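Local coordinates for protein biofilm growth-associated repressor (Xylella fastidiosa, PDB 3PQK) that represses transcription of its own operon by binding a palindromic AT-rich sequence that spans the -10 region of the blh promoter, at residues F76-L79 with T80-K83. Residues are numbered along the deposited sequence; the frame is centred on the assembly and turned at random.
Sequences FYRL and TEAK
Arg78 and Glu81 meet through their side chains where strand 76-79 runs out into the loop 80-83. The two residues are three apart in sequence, so this is a local contact within one continuous stretch. Arg78 NH2 lies 3.9 Å from Glu81 OE1, a long salt bridge without a hydrogen bond. The carboxylate comes to the edge of the guanidinium, with OE1 near its plane. The planes of the two groups are 69° apart. With a single long approach and no hydrogen bond, the carboxylate does not lie side by side with the guanidinium as in a two-bond bridge. Glu81 CG also sits at that edge, in the guanidinium plane, 3.9 Å from Arg78 NH2. Arg78 starts with CG between its backbone N and carbonyl carbon (chi1 54°). A bend at chi3 (-85°) then turns the guanidinium along the chain toward Glu81. Its NE makes a salt bridge with Glu67 on the neighbouring strand, which probably helps to fix the orientation of the group, and NH1 has a weak, long ion pair with Glu36.

Leu79 and Thr80 are joined by the peptide bond between the two segments, and their side chains go to different parts of the fold. Leu79 turns its side chain onto Val29, Leu32 and Val33 of helix 23-33. Thr80 OG1 is hydrogen-bonded to Gly64 O and weakly to Ile65 O, which ties the start of the loop to the chain just before strand 66-69. Strands 66-69 and 76-79 form the antiparallel beta-hairpin wing of the ArsR-type winged-helix fold, and this stretch leads from the wing's second strand to helix 84-96.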
loop_
_atom_site.group_PDB
_atom_site.type_symbol
_atom_site.label_atom_id
_atom_site.label_comp_id
_atom_site.label_asym_id
_atom_site.label_seq_id
_atom_site.Cartn_x
_atom_site.Cartn_y
_atom_site.Cartn_z
ATOM N N PHE B 76 -21.244 8.334 12.858
ATOM C CA PHE B 76 -19.946 8.804 12.349
ATOM C C PHE B 76 -19.053 7.626 12.011
ATOM O O PHE B 76 -18.953 6.673 12.797
ATOM C CB PHE B 76 -19.194 9.679 13.374
ATOM C CG PHE B 76 -19.890 10.978 13.679
ATOM C CD1 PHE B 76 -19.850 12.036 12.775
ATOM C CD2 PHE B 76 -20.625 11.133 14.850
ATOM C CE1 PHE B 76 -20.542 13.219 13.029
ATOM C CE2 PHE B 76 -21.299 12.330 15.118
ATOM C CZ PHE B 76 -21.234 13.371 14.213
ATOM N N TYR B 77 -18.348 7.733 10.891
ATOM C CA TYR B 77 -17.362 6.736 10.481
ATOM C C TYR B 77 -16.017 7.241 10.933
ATOM O O TYR B 77 -15.803 8.440 11.012
ATOM C CB TYR B 77 -17.387 6.540 8.973
ATOM C CG TYR B 77 -18.668 5.908 8.470
ATOM C CD1 TYR B 77 -18.728 4.548 8.173
ATOM C CD2 TYR B 77 -19.798 6.679 8.222
ATOM C CE1 TYR B 77 -19.884 3.971 7.653
ATOM C CE2 TYR B 77 -20.968 6.110 7.713
ATOM C CZ TYR B 77 -21.008 4.752 7.441
ATOM O OH TYR B 77 -22.145 4.182 6.919
ATOM N N ARG B 78 -15.126 6.332 11.258
ATOM C CA ARG B 78 -13.796 6.602 11.746
ATOM C C ARG B 78 -12.928 5.403 11.384
ATOM O O ARG B 78 -13.444 4.297 11.192
ATOM C CB ARG B 78 -13.802 6.781 13.279
ATOM C CG ARG B 78 -14.430 5.621 14.077
ATOM C CD ARG B 78 -14.254 5.762 15.583
ATOM N NE ARG B 78 -12.964 5.235 16.033
ATOM C CZ ARG B 78 -12.355 5.575 17.167
ATOM N NH1 ARG B 78 -12.905 6.468 17.984
ATOM N NH2 ARG B 78 -11.182 5.041 17.483
ATOM N N LEU B 79 -11.629 5.625 11.344
ATOM C CA LEU B 79 -10.665 4.585 11.099
ATOM C C LEU B 79 -10.577 3.697 12.334
ATOM O O LEU B 79 -10.755 4.173 13.461
ATOM C CB LEU B 79 -9.286 5.224 10.875
ATOM C CG LEU B 79 -9.072 5.955 9.560
ATOM C CD1 LEU B 79 -7.696 6.612 9.555
ATOM C CD2 LEU B 79 -9.209 5.000 8.365
ATOM N N THR B 80 -10.244 2.429 12.149
ATOM C CA THR B 80 -10.031 1.589 13.336
ATOM C C THR B 80 -8.621 1.887 13.873
ATOM O O THR B 80 -7.871 2.648 13.247
ATOM C CB THR B 80 -10.291 0.118 13.045
ATOM O OG1 THR B 80 -9.403 -0.328 12.032
ATOM C CG2 THR B 80 -11.720 -0.146 12.644
ATOM N N GLU B 81 -8.283 1.351 15.055
ATOM C CA GLU B 81 -6.978 1.566 15.671
ATOM C C GLU B 81 -6.058 0.362 15.417
ATOM O O GLU B 81 -4.956 0.266 15.972
ATOM C CB GLU B 81 -7.128 1.879 17.162
ATOM C CG GLU B 81 -7.664 3.272 17.440
ATOM C CD GLU B 81 -7.671 3.642 18.910
ATOM O OE1 GLU B 81 -8.537 3.123 19.652
ATOM O OE2 GLU B 81 -6.800 4.441 19.324
ATOM N N ALA B 82 -6.492 -0.509 14.495
ATOM C CA ALA B 82 -5.777 -1.710 14.081
ATOM C C ALA B 82 -4.541 -1.377 13.268
ATOM O O ALA B 82 -4.318 -0.221 12.884
ATOM C CB ALA B 82 -6.713 -2.600 13.270
ATOM N N LYS B 83 -3.752 -2.416 12.982
ATOM C CA LYS B 83 -2.516 -2.381 12.210
ATOM C C LYS B 83 -2.658 -1.640 10.867
ATOM O O LYS B 83 -1.781 -0.863 10.534
ATOM C CB LYS B 83 -1.991 -3.829 12.022
ATOM C CG LYS B 83 -0.630 -3.955 11.340
ATOM C CD LYS B 83 0.485 -3.494 12.239
ATOM C CE LYS B 83 1.807 -3.717 11.566
ATOM N NZ LYS B 83 2.825 -2.797 12.109
#